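Local coordinates for protein polyketide synthase PksJ (Bacillus subtilis subsp. subtilis, PDB 4J1Q) that stereoselectively reduces alpha- and beta-keto groups of polyketide intermediates with NADPH, as a ketoreductase domain of the bacillaene assembly line, at residues N91-L96 and I300-E305; E134-K139 and G344-A349; S377-N382 and Q421-D426. One frame throughout, in Å; residues are numbered along the deposited sequence.

How the contacts relate
Contacts 1 and 2 both join the N-terminal half of the chain to the cofactor-binding half. Their centres lie 13 Å apart and they meet directly, Leu96 packing on Phe137 and Lys302 lying beside Gly347. Each holds one polar bond made by a helix glutamate, to a side-chain amide in contact 1 and to a backbone amide in contact 2. Contact 3, about 28 Å from contact 2 between centres and on the opposite side of the chain's centre, joins a strand and a helix within the cofactor-binding half. All three are partly buried; contact 3 pairs buried strand residues, Ile379 and Phe381, with a helix that ends exposed at Asp426, and its chemistry is mainly apolar.

Contact 1 of 3, residues N91-L96 and I300-E305; sequences NIFELL and IHKTNE
A first torsion with CG anti to the backbone N (chi1 163°) swings the Phe93 ring off helix 81-98 toward residues 302-304. Glu94 and Asn304 both hold CG beside the backbone N, which lets the extended glutamate and the short amide converge from their two helices. The aromatic ring is met along its rim by oxygen: CZ of Phe93 lies 3.5 Å from the backbone O of Lys302, and CE2 lies 3.3 Å from OD1 of Asn304. Both oxygens sit near the ring plane, where the slightly positive ring hydrogens would favour them. CB of Lys302 adds an apolar contact 3.6 Å from Phe93 CZ, but the rest of that lysine leads away to salt bridges with Asp350 and Glu306.

While OD1 of Asn304 abuts the ring edge, ND2 donates to OE2 of Glu94 at 2.9 Å. The bond is bent, with an N-H...O angle of 141°, and reaches the carboxylate on its anti side from somewhat outside the plane; the two flat groups are turned 53° against each other. This N-H bond, with OD1 packed on the ring edge, would favour the present setting of the amide.

Around this pair, Phe307 stacks on Phe93, and Ile299 packs against the same ring. Thr303 stands at the N-cap of helix 304-324, its OG1 making a weak bond to the backbone N of Glu306. The flank of helix 81-98 thus packs on the threonine-capped N-terminal start of helix 304-324, where the two halves of this polyketide ketoreductase meet.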
ATOM      1  N   ASN A  91      -6.160   6.383 -15.375  1.00 46.51           N
ATOM      2  CA  ASN A  91      -6.862   5.797 -16.528  1.00 47.10           C
ATOM      3  C   ASN A  91      -7.890   4.756 -16.100  1.00 48.16           C
ATOM      4  O   ASN A  91      -9.022   4.797 -16.594  1.00 45.57           O
ATOM      5  CB  ASN A  91      -5.883   5.156 -17.508  1.00 51.97           C
ATOM      6  CG  ASN A  91      -4.945   6.167 -18.126  1.00 57.41           C
ATOM      7  OD1 ASN A  91      -5.301   7.326 -18.295  1.00 65.57           O
ATOM      8  ND2 ASN A  91      -3.722   5.749 -18.401  1.00 59.05           N
ATOM      9  N   ILE A  92      -7.512   3.854 -15.168  1.00 42.91           N
ATOM     10  CA  ILE A  92      -8.468   2.883 -14.622  1.00 41.99           C
ATOM     11  C   ILE A  92      -9.606   3.628 -13.983  1.00 41.76           C
ATOM     12  O   ILE A  92     -10.781   3.274 -14.142  1.00 45.01           O
ATOM     13  CB  ILE A  92      -7.889   1.995 -13.496  1.00 40.70           C
ATOM     14  CG1 ILE A  92      -6.621   1.252 -13.947  1.00 40.01           C
ATOM     15  CG2 ILE A  92      -8.961   1.037 -12.993  1.00 38.38           C
ATOM     16  CD1 ILE A  92      -6.613   0.895 -15.402  1.00 46.74           C
ATOM     17  N   PHE A  93      -9.237   4.666 -13.250  1.00 39.27           N
ATOM     18  CA  PHE A  93     -10.187   5.444 -12.478  1.00 38.04           C
ATOM     19  C   PHE A  93     -11.185   6.136 -13.401  1.00 40.16           C
ATOM     20  O   PHE A  93     -12.397   6.122 -13.137  1.00 38.71           O
ATOM     21  CB  PHE A  93      -9.407   6.434 -11.608  1.00 35.70           C
ATOM     22  CG  PHE A  93     -10.227   7.560 -11.059  1.00 35.67           C
ATOM     23  CD1 PHE A  93     -11.145   7.328 -10.056  1.00 35.66           C
ATOM     24  CD2 PHE A  93      -9.938   8.873 -11.413  1.00 35.40           C
ATOM     25  CE1 PHE A  93     -11.814   8.382  -9.470  1.00 36.21           C
ATOM     26  CE2 PHE A  93     -10.588   9.927 -10.828  1.00 34.94           C
ATOM     27  CZ  PHE A  93     -11.519   9.685  -9.834  1.00 35.86           C
ATOM     28  N   GLU A  94     -10.701   6.638 -14.537  1.00 43.17           N
ATOM     29  CA  GLU A  94     -11.584   7.357 -15.475  1.00 48.82           C
ATOM     30  C   GLU A  94     -12.439   6.381 -16.261  1.00 46.93           C
ATOM     31  O   GLU A  94     -13.544   6.694 -16.641  1.00 48.39           O
ATOM     32  CB  GLU A  94     -10.785   8.242 -16.431  1.00 49.40           C
ATOM     33  CG  GLU A  94     -10.078   9.396 -15.742  1.00 53.00           C
ATOM     34  CD  GLU A  94      -9.224  10.208 -16.695  1.00 62.00           C
ATOM     35  OE1 GLU A  94      -8.591   9.617 -17.596  1.00 80.69           O
ATOM     36  OE2 GLU A  94      -9.200  11.447 -16.558  1.00 66.04           O
ATOM     37  N   LEU A  95     -11.906   5.189 -16.475  1.00 46.80           N
ATOM     38  CA  LEU A  95     -12.665   4.087 -17.031  1.00 45.99           C
ATOM     39  C   LEU A  95     -13.890   3.722 -16.185  1.00 46.65           C
ATOM     40  O   LEU A  95     -14.994   3.664 -16.691  1.00 52.91           O
ATOM     41  CB  LEU A  95     -11.747   2.888 -17.198  1.00 45.45           C
ATOM     42  CG  LEU A  95     -12.361   1.620 -17.754  1.00 48.71           C
ATOM     43  CD1 LEU A  95     -12.783   1.812 -19.214  1.00 49.09           C
ATOM     44  CD2 LEU A  95     -11.378   0.475 -17.607  1.00 46.97           C
ATOM     45  N   LEU A  96     -13.701   3.512 -14.889  1.00 48.55           N
ATOM     46  CA  LEU A  96     -14.831   3.192 -14.003  1.00 47.61           C
ATOM     47  C   LEU A  96     -15.896   4.283 -14.057  1.00 47.58           C
ATOM     48  O   LEU A  96     -17.075   3.999 -14.287  1.00 47.49           O
ATOM     49  CB  LEU A  96     -14.368   3.027 -12.556  1.00 43.56           C
ATOM     50  CG  LEU A  96     -13.397   1.878 -12.276  1.00 46.67           C
ATOM     51  CD1 LEU A  96     -12.829   2.020 -10.868  1.00 37.84           C
ATOM     52  CD2 LEU A  96     -14.081   0.531 -12.444  1.00 43.18           C
ATOM     53  N   ILE A 300     -17.519   7.986  -8.225  1.00 38.18           N
ATOM     54  CA  ILE A 300     -18.378   8.751  -9.129  1.00 42.35           C
ATOM     55  C   ILE A 300     -18.203  10.277  -9.013  1.00 40.97           C
ATOM     56  O   ILE A 300     -18.278  11.001 -10.003  1.00 41.40           O
ATOM     57  CB  ILE A 300     -19.870   8.356  -8.982  1.00 44.65           C
ATOM     58  CG1 ILE A 300     -20.636   8.759 -10.231  1.00 49.50           C
ATOM     59  CG2 ILE A 300     -20.473   8.996  -7.737  1.00 43.65           C
ATOM     60  CD1 ILE A 300     -22.081   8.292 -10.265  1.00 55.25           C
ATOM     61  N   HIS A 301     -17.931  10.761  -7.810  1.00 40.90           N
ATOM     62  CA  HIS A 301     -17.783  12.190  -7.609  1.00 42.52           C
ATOM     63  C   HIS A 301     -16.385  12.754  -7.688  1.00 46.25           C
ATOM     64  O   HIS A 301     -16.203  13.877  -8.115  1.00 47.33           O
ATOM     65  CB  HIS A 301     -18.494  12.625  -6.347  1.00 40.37           C
ATOM     66  CG  HIS A 301     -19.960  12.299  -6.373  1.00 43.38           C
ATOM     67  ND1 HIS A 301     -20.618  11.862  -5.293  1.00 43.50           N
ATOM     68  CD2 HIS A 301     -20.863  12.239  -7.441  1.00 42.67           C
ATOM     69  CE1 HIS A 301     -21.889  11.570  -5.633  1.00 45.16           C
ATOM     70  NE2 HIS A 301     -22.028  11.781  -6.955  1.00 45.54           N
ATOM     71  N   LYS A 302     -15.381  11.934  -7.398  1.00 46.06           N
ATOM     72  CA  LYS A 302     -13.982  12.365  -7.211  1.00 44.34           C
ATOM     73  C   LYS A 302     -13.339  13.082  -8.396  1.00 45.06           C
ATOM     74  O   LYS A 302     -13.439  12.607  -9.522  1.00 41.75           O
ATOM     75  CB  LYS A 302     -13.157  11.131  -6.976  1.00 42.02           C
ATOM     76  CG  LYS A 302     -12.295  11.203  -5.764  1.00 41.91           C
ATOM     77  CD  LYS A 302     -12.149   9.790  -5.259  1.00 41.16           C
ATOM     78  CE  LYS A 302     -10.902   9.679  -4.445  1.00 37.21           C
ATOM     79  NZ  LYS A 302     -11.138  10.250  -3.090  1.00 36.52           N
ATOM     80  N   THR A 303     -12.509  14.082  -8.119  1.00 44.38           N
ATOM     81  CA  THR A 303     -11.763  14.716  -9.199  1.00 46.28           C
ATOM     82  C   THR A 303     -10.476  13.938  -9.448  1.00 43.93           C
ATOM     83  O   THR A 303      -9.945  13.294  -8.537  1.00 36.70           O
ATOM     84  CB  THR A 303     -11.414  16.185  -8.855  1.00 49.70           C
ATOM     85  OG1 THR A 303     -11.053  16.295  -7.462  1.00 51.77           O
ATOM     86  CG2 THR A 303     -12.615  17.085  -9.151  1.00 50.20           C
ATOM     87  N   ASN A 304      -9.977  14.019 -10.680  1.00 42.94           N
ATOM     88  CA  ASN A 304      -8.573  13.701 -10.973  1.00 43.91           C
ATOM     89  C   ASN A 304      -7.555  14.367 -10.041  1.00 43.74           C
ATOM     90  O   ASN A 304      -6.540  13.755  -9.682  1.00 40.75           O
ATOM     91  CB  ASN A 304      -8.226  14.050 -12.411  1.00 46.47           C
ATOM     92  CG  ASN A 304      -8.975  13.197 -13.407  1.00 50.46           C
ATOM     93  OD1 ASN A 304      -9.587  12.197 -13.035  1.00 55.02           O
ATOM     94  ND2 ASN A 304      -8.936  13.584 -14.679  1.00 50.77           N
ATOM     95  N   GLU A 305      -7.774  15.639  -9.725  1.00 43.43           N
ATOM     96  CA  GLU A 305      -6.818  16.371  -8.889  1.00 44.15           C
ATOM     97  C   GLU A 305      -6.708  15.763  -7.502  1.00 40.32           C
ATOM     98  O   GLU A 305      -5.598  15.605  -6.950  1.00 41.22           O
ATOM     99  CB  GLU A 305      -7.191  17.857  -8.775  1.00 51.42           C
ATOM    100  CG  GLU A 305      -7.123  18.620 -10.081  1.00 57.85           C
ATOM    101  CD  GLU A 305      -8.330  18.372 -10.959  1.00 60.93           C
ATOM    102  OE1 GLU A 305      -8.138  18.005 -12.144  1.00 60.74           O
ATOM    103  OE2 GLU A 305      -9.465  18.543 -10.460  1.00 67.96           O
TER

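Contact 2 of 3, residues E134-K139 and G344-A349; sequences EIEFSK and GNAGQA
Glu136, the last residue of helix 126-136, reaches across with its extended chain and accepts the backbone N-H of Gly347 on OE2. The bond measures 2.6 Å from Gly347 N to Glu136 OE2 and bends moderately to 151°. It uses the anti side of the carboxylate, with the amide 20° out of its plane. One residue earlier, Ile135 spreads its two branches over the start of the loop: CG2 touches CB of Ala346 at 3.8 Å, while CD1 rests on the backbone, 3.8 Å from N of Asn345. CG2 stands anti to the backbone N and CG1 beside it, a split that lets one side chain span Gly344 to Ala346.

The loop is held in shape by a type II turn from Asn345 to Gln348, closed by a bond of 2.9 Å from Gln348 N to Asn345 O. Gly347 takes the third position with positive phi, as such turns commonly require, and the central peptide of the turn, between Ala346 and Gly347, points its N-H to the glutamate. Gln348 then forms the N-cap of helix 349-370.

Farther out, Thr132 of helix 126-136 binds the backbone N of Asn345 through its hydroxyl, giving the helix a second polar hold on the loop. The backbone of Gly347 also pairs with that of Arg297. OE1 of Glu136 accepts the backbone N of Ile299, so the two oxygens of this carboxylate bind amides from two separate loops. Two such donors would be expected to stabilise the ionised form of the glutamate and fix the rotation of its carboxylate.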
ATOM      1  N   GLU A 134     -15.126  -2.541  -6.442  1.00 40.05           N
ATOM      2  CA  GLU A 134     -16.110  -3.620  -6.145  1.00 43.28           C
ATOM      3  C   GLU A 134     -17.069  -3.261  -5.004  1.00 44.35           C
ATOM      4  O   GLU A 134     -18.250  -3.579  -5.059  1.00 43.13           O
ATOM      5  CB  GLU A 134     -15.411  -4.934  -5.781  1.00 43.54           C
ATOM      6  CG  GLU A 134     -14.844  -5.699  -6.966  1.00 47.13           C
ATOM      7  CD  GLU A 134     -14.779  -7.206  -6.715  1.00 53.57           C
ATOM      8  OE1 GLU A 134     -13.923  -7.888  -7.300  1.00 52.29           O
ATOM      9  OE2 GLU A 134     -15.637  -7.733  -5.980  1.00 62.24           O
ATOM     10  N   ILE A 135     -16.545  -2.640  -3.948  1.00 43.64           N
ATOM     11  CA  ILE A 135     -17.397  -2.197  -2.849  1.00 47.93           C
ATOM     12  C   ILE A 135     -18.398  -1.115  -3.303  1.00 48.93           C
ATOM     13  O   ILE A 135     -19.574  -1.139  -2.922  1.00 49.69           O
ATOM     14  CB  ILE A 135     -16.561  -1.692  -1.653  1.00 50.61           C
ATOM     15  CG1 ILE A 135     -15.825  -2.870  -0.978  1.00 50.35           C
ATOM     16  CG2 ILE A 135     -17.452  -0.967  -0.658  1.00 49.90           C
ATOM     17  CD1 ILE A 135     -14.676  -2.436  -0.079  1.00 44.73           C
ATOM     18  N   GLU A 136     -17.943  -0.209  -4.164  1.00 45.39           N
ATOM     19  CA  GLU A 136     -18.756   0.924  -4.596  1.00 45.65           C
ATOM     20  C   GLU A 136     -19.714   0.523  -5.714  1.00 47.39           C
ATOM     21  O   GLU A 136     -20.744   1.157  -5.909  1.00 49.77           O
ATOM     22  CB  GLU A 136     -17.865   2.095  -5.041  1.00 41.33           C
ATOM     23  CG  GLU A 136     -17.114   2.750  -3.871  1.00 40.05           C
ATOM     24  CD  GLU A 136     -16.324   3.997  -4.279  1.00 36.66           C
ATOM     25  OE1 GLU A 136     -16.523   4.490  -5.409  1.00 35.55           O
ATOM     26  OE2 GLU A 136     -15.494   4.491  -3.469  1.00 34.75           O
ATOM     27  N   PHE A 137     -19.357  -0.517  -6.456  1.00 45.36           N
ATOM     28  CA  PHE A 137     -20.173  -0.964  -7.576  1.00 47.36           C
ATOM     29  C   PHE A 137     -20.619  -2.429  -7.410  1.00 49.20           C
ATOM     30  O   PHE A 137     -19.876  -3.344  -7.719  1.00 47.86           O
ATOM     31  CB  PHE A 137     -19.430  -0.752  -8.907  1.00 47.08           C
ATOM     32  CG  PHE A 137     -19.007   0.686  -9.153  1.00 48.08           C
ATOM     33  CD1 PHE A 137     -17.653   1.034  -9.239  1.00 45.55           C
ATOM     34  CD2 PHE A 137     -19.954   1.700  -9.258  1.00 48.10           C
ATOM     35  CE1 PHE A 137     -17.266   2.345  -9.470  1.00 44.47           C
ATOM     36  CE2 PHE A 137     -19.568   3.025  -9.422  1.00 48.27           C
ATOM     37  CZ  PHE A 137     -18.224   3.350  -9.525  1.00 46.83           C
ATOM     38  N   SER A 138     -21.832  -2.626  -6.899  1.00 54.31           N
ATOM     39  CA  SER A 138     -22.408  -3.956  -6.640  1.00 59.04           C
ATOM     40  C   SER A 138     -22.075  -5.047  -7.672  1.00 59.19           C
ATOM     41  O   SER A 138     -21.929  -6.213  -7.325  1.00 61.56           O
ATOM     42  CB  SER A 138     -23.943  -3.844  -6.517  1.00 63.96           C
ATOM     43  OG  SER A 138     -24.354  -3.598  -5.186  1.00 70.17           O
ATOM     44  N   LYS A 139     -22.095  -4.699  -8.951  1.00 60.02           N
ATOM     45  CA  LYS A 139     -22.223  -5.695 -10.008  1.00 61.51           C
ATOM     46  C   LYS A 139     -20.949  -5.796 -10.828  1.00 57.64           C
ATOM     47  O   LYS A 139     -20.951  -6.297 -11.963  1.00 59.35           O
ATOM     48  CB  LYS A 139     -23.415  -5.357 -10.906  1.00 63.16           C
ATOM     49  CG  LYS A 139     -24.737  -5.252 -10.161  1.00 68.29           C
ATOM     50  CD  LYS A 139     -25.926  -5.280 -11.115  1.00 76.24           C
ATOM     51  CE  LYS A 139     -27.208  -4.985 -10.356  1.00 82.97           C
ATOM     52  NZ  LYS A 139     -28.427  -5.325 -11.137  1.00 94.52           N
ATOM     53  N   GLY A 344      -9.645  -2.819   0.114  1.00 34.22           N
ATOM     54  CA  GLY A 344     -10.398  -1.728  -0.468  1.00 35.54           C
ATOM     55  C   GLY A 344     -11.235  -1.085   0.633  1.00 36.81           C
ATOM     56  O   GLY A 344     -11.336  -1.630   1.725  1.00 33.94           O
ATOM     57  N   ASN A 345     -11.849   0.055   0.320  1.00 35.83           N
ATOM     58  CA  ASN A 345     -12.779   0.707   1.239  1.00 39.18           C
ATOM     59  C   ASN A 345     -13.589   1.779   0.490  1.00 38.52           C
ATOM     60  O   ASN A 345     -13.026   2.580  -0.271  1.00 38.74           O
ATOM     61  CB  ASN A 345     -11.994   1.379   2.364  1.00 41.50           C
ATOM     62  CG  ASN A 345     -12.872   1.792   3.525  1.00 46.03           C
ATOM     63  OD1 ASN A 345     -14.091   1.632   3.495  1.00 53.47           O
ATOM     64  ND2 ASN A 345     -12.253   2.331   4.554  1.00 49.16           N
ATOM     65  N   ALA A 346     -14.895   1.800   0.717  1.00 37.78           N
ATOM     66  CA  ALA A 346     -15.771   2.742   0.022  1.00 38.30           C
ATOM     67  C   ALA A 346     -15.283   4.180   0.183  1.00 35.21           C
ATOM     68  O   ALA A 346     -15.012   4.643   1.287  1.00 33.38           O
ATOM     69  CB  ALA A 346     -17.220   2.600   0.502  1.00 39.61           C
ATOM     70  N   GLY A 347     -15.106   4.857  -0.941  1.00 33.36           N
ATOM     71  CA  GLY A 347     -14.653   6.245  -0.892  1.00 33.38           C
ATOM     72  C   GLY A 347     -13.142   6.430  -0.863  1.00 31.66           C
ATOM     73  O   GLY A 347     -12.668   7.553  -0.797  1.00 31.77           O
ATOM     74  N   GLN A 348     -12.379   5.352  -0.987  1.00 30.33           N
ATOM     75  CA  GLN A 348     -10.932   5.491  -0.888  1.00 30.37           C
ATOM     76  C   GLN A 348     -10.201   4.811  -2.030  1.00 29.74           C
ATOM     77  O   GLN A 348      -9.100   4.293  -1.826  1.00 29.91           O
ATOM     78  CB  GLN A 348     -10.435   4.921   0.426  1.00 33.17           C
ATOM     79  CG  GLN A 348     -11.249   5.334   1.623  1.00 38.10           C
ATOM     80  CD  GLN A 348     -10.368   5.700   2.787  1.00 49.96           C
ATOM     81  OE1 GLN A 348     -10.446   5.108   3.849  1.00 56.04           O
ATOM     82  NE2 GLN A 348      -9.519   6.693   2.588  1.00 57.65           N
ATOM     83  N   ALA A 349     -10.781   4.851  -3.234  1.00 28.15           N
ATOM     84  CA  ALA A 349     -10.145   4.269  -4.404  1.00 26.59           C
ATOM     85  C   ALA A 349      -8.684   4.642  -4.506  1.00 26.04           C
ATOM     86  O   ALA A 349      -7.834   3.789  -4.861  1.00 25.64           O
ATOM     87  CB  ALA A 349     -10.869   4.660  -5.681  1.00 25.97           C
TER

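Contact 3 of 3, residues S377-N382 and Q421-D426; sequences STISFN and QGIVSD
Strand 377-382, meeting helix 421-425 through Ile379 and Phe381, runs at 138° to it, with the short axes 9.2 Å apart at closest approach. Gly422 provides the flat site on the helix. The ring of Phe381 leans on it obliquely, with CE2 3.8 Å from the CA of Gly422, at a place where the helix presents bare backbone. Ile379 sends CD1 beyond the glycine to the next residue, 3.6 Å from CA of Ile423. The same methyl lies 3.6 Å from the backbone O of Gly422, and its contact with CG1 of Ile423 is looser.

Helix 412-425 leads through a short turn into strand 429-435, which lies parallel to 377-383 and next to it. The contact therefore packs the last helix of the crossover between these two parallel strands on the first of them, in the Rossmann fold that binds NADPH; the side chain of Phe381 is about 8 Å from the cofactor.

The helix ends here. OG of Ser425 donates to the backbone O of Gly422 at 2.9 Å, from 40° above the carbonyl plane, and Asp426 N adds only a weak bond to the same oxygen. Asp426 leaves the helix with positive phi. With its CG anti to the backbone N (chi1 -153°), it turns its carboxylate back to the strand, where OD1 lies 3.6 Å from CB of Ser377. The charge of that carboxylate is met by Arg366 of helix 349-370, which also makes a weak bond to the backbone O of Thr378.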
ATOM      1  N   SER A 377      16.092  -4.014   6.134  1.00 62.72           N
ATOM      2  CA  SER A 377      14.875  -4.793   5.936  1.00 64.63           C
ATOM      3  C   SER A 377      13.652  -3.907   5.655  1.00 59.96           C
ATOM      4  O   SER A 377      13.465  -2.872   6.292  1.00 57.90           O
ATOM      5  CB  SER A 377      14.618  -5.696   7.142  1.00 67.85           C
ATOM      6  OG  SER A 377      13.984  -4.963   8.173  1.00 74.58           O
ATOM      7  N   THR A 378      12.805  -4.357   4.738  1.00 55.50           N
ATOM      8  CA  THR A 378      11.672  -3.552   4.279  1.00 52.32           C
ATOM      9  C   THR A 378      10.359  -4.197   4.674  1.00 51.82           C
ATOM     10  O   THR A 378      10.111  -5.354   4.347  1.00 54.21           O
ATOM     11  CB  THR A 378      11.674  -3.402   2.748  1.00 49.16           C
ATOM     12  OG1 THR A 378      12.989  -3.068   2.302  1.00 50.98           O
ATOM     13  CG2 THR A 378      10.726  -2.320   2.329  1.00 48.08           C
ATOM     14  N   ILE A 379       9.492  -3.415   5.306  1.00 50.56           N
ATOM     15  CA  ILE A 379       8.190  -3.910   5.722  1.00 47.69           C
ATOM     16  C   ILE A 379       7.133  -2.875   5.399  1.00 43.07           C
ATOM     17  O   ILE A 379       7.349  -1.684   5.606  1.00 45.52           O
ATOM     18  CB  ILE A 379       8.160  -4.179   7.240  1.00 48.88           C
ATOM     19  CG1 ILE A 379       9.275  -5.144   7.614  1.00 54.04           C
ATOM     20  CG2 ILE A 379       6.813  -4.749   7.663  1.00 48.00           C
ATOM     21  CD1 ILE A 379       9.467  -5.306   9.109  1.00 57.44           C
ATOM     22  N   SER A 380       5.968  -3.336   4.961  1.00 38.86           N
ATOM     23  CA  SER A 380       4.790  -2.488   4.859  1.00 35.88           C
ATOM     24  C   SER A 380       3.731  -3.001   5.838  1.00 36.04           C
ATOM     25  O   SER A 380       3.450  -4.209   5.877  1.00 36.09           O
ATOM     26  CB  SER A 380       4.256  -2.502   3.423  1.00 35.10           C
ATOM     27  OG  SER A 380       3.168  -1.577   3.219  1.00 31.39           O
ATOM     28  N   PHE A 381       3.208  -2.114   6.685  1.00 34.12           N
ATOM     29  CA  PHE A 381       2.190  -2.521   7.652  1.00 34.73           C
ATOM     30  C   PHE A 381       0.834  -2.077   7.121  1.00 34.18           C
ATOM     31  O   PHE A 381       0.621  -0.877   6.874  1.00 33.52           O
ATOM     32  CB  PHE A 381       2.436  -1.880   9.040  1.00 36.72           C
ATOM     33  CG  PHE A 381       3.582  -2.494   9.820  1.00 37.02           C
ATOM     34  CD1 PHE A 381       4.897  -2.106   9.588  1.00 37.85           C
ATOM     35  CD2 PHE A 381       3.335  -3.400  10.827  1.00 38.23           C
ATOM     36  CE1 PHE A 381       5.948  -2.641  10.332  1.00 39.91           C
ATOM     37  CE2 PHE A 381       4.378  -3.947  11.574  1.00 40.22           C
ATOM     38  CZ  PHE A 381       5.686  -3.559  11.331  1.00 40.71           C
ATOM     39  N   ASN A 382      -0.103  -3.012   6.998  1.00 32.73           N
ATOM     40  CA  ASN A 382      -1.484  -2.608   6.812  1.00 33.34           C
ATOM     41  C   ASN A 382      -2.199  -2.341   8.130  1.00 36.23           C
ATOM     42  O   ASN A 382      -2.659  -3.289   8.811  1.00 37.90           O
ATOM     43  CB  ASN A 382      -2.248  -3.638   5.991  1.00 34.50           C
ATOM     44  CG  ASN A 382      -1.625  -3.869   4.648  1.00 33.41           C
ATOM     45  OD1 ASN A 382      -0.772  -4.762   4.483  1.00 33.16           O
ATOM     46  ND2 ASN A 382      -2.063  -3.097   3.663  1.00 31.82           N
ATOM     47  N   GLN A 421       6.447  -6.809  16.805  1.00 57.69           N
ATOM     48  CA  GLN A 421       6.243  -8.166  16.325  1.00 60.17           C
ATOM     49  C   GLN A 421       6.408  -8.267  14.803  1.00 57.01           C
ATOM     50  O   GLN A 421       6.843  -9.303  14.290  1.00 55.12           O
ATOM     51  CB  GLN A 421       4.848  -8.647  16.693  1.00 67.45           C
ATOM     52  CG  GLN A 421       4.631  -8.934  18.161  1.00 80.98           C
ATOM     53  CD  GLN A 421       3.230  -9.439  18.430  1.00 90.51           C
ATOM     54  OE1 GLN A 421       2.593 -10.027  17.555  1.00107.92           O
ATOM     55  NE2 GLN A 421       2.736  -9.194  19.635  1.00112.60           N
ATOM     56  N   GLY A 422       6.022  -7.211  14.085  1.00 52.51           N
ATOM     57  CA  GLY A 422       6.082  -7.228  12.626  1.00 49.62           C
ATOM     58  C   GLY A 422       7.512  -7.204  12.141  1.00 49.68           C
ATOM     59  O   GLY A 422       7.847  -7.823  11.151  1.00 48.92           O
ATOM     60  N   ILE A 423       8.369  -6.497  12.865  1.00 51.34           N
ATOM     61  CA  ILE A 423       9.763  -6.404  12.484  1.00 54.61           C
ATOM     62  C   ILE A 423      10.454  -7.763  12.618  1.00 61.50           C
ATOM     63  O   ILE A 423      11.072  -8.242  11.661  1.00 61.11           O
ATOM     64  CB  ILE A 423      10.509  -5.370  13.342  1.00 56.23           C
ATOM     65  CG1 ILE A 423       9.911  -3.976  13.105  1.00 55.96           C
ATOM     66  CG2 ILE A 423      12.005  -5.421  13.059  1.00 56.34           C
ATOM     67  CD1 ILE A 423      10.697  -2.832  13.721  1.00 59.04           C
ATOM     68  N   VAL A 424      10.356  -8.371  13.805  1.00 61.70           N
ATOM     69  CA  VAL A 424      11.026  -9.628  14.066  1.00 66.16           C
ATOM     70  C   VAL A 424      10.603 -10.740  13.092  1.00 64.97           C
ATOM     71  O   VAL A 424      11.425 -11.560  12.691  1.00 65.22           O
ATOM     72  CB  VAL A 424      10.887 -10.095  15.546  1.00 67.96           C
ATOM     73  CG1 VAL A 424      11.026  -8.926  16.505  1.00 66.83           C
ATOM     74  CG2 VAL A 424       9.577 -10.836  15.789  1.00 68.05           C
ATOM     75  N   SER A 425       9.336 -10.750  12.683  1.00 61.37           N
ATOM     76  CA  SER A 425       8.872 -11.742  11.711  1.00 60.76           C
ATOM     77  C   SER A 425       9.539 -11.577  10.338  1.00 57.77           C
ATOM     78  O   SER A 425       9.876 -12.558   9.683  1.00 59.08           O
ATOM     79  CB  SER A 425       7.354 -11.726  11.599  1.00 58.78           C
ATOM     80  OG  SER A 425       6.915 -10.559  10.917  1.00 67.13           O
ATOM     81  N   ASP A 426       9.790 -10.332   9.950  1.00 59.51           N
ATOM     82  CA  ASP A 426      10.589 -10.006   8.755  1.00 62.93           C
ATOM     83  C   ASP A 426       9.921 -10.310   7.427  1.00 58.12           C
ATOM     84  O   ASP A 426      10.592 -10.611   6.442  1.00 59.65           O
ATOM     85  CB  ASP A 426      11.985 -10.636   8.796  1.00 68.07           C
ATOM     86  CG  ASP A 426      13.008  -9.828   7.992  1.00 70.51           C
ATOM     87  OD1 ASP A 426      12.732  -8.662   7.659  1.00 70.08           O
ATOM     88  OD2 ASP A 426      14.088 -10.347   7.680  1.00 83.49           O
TER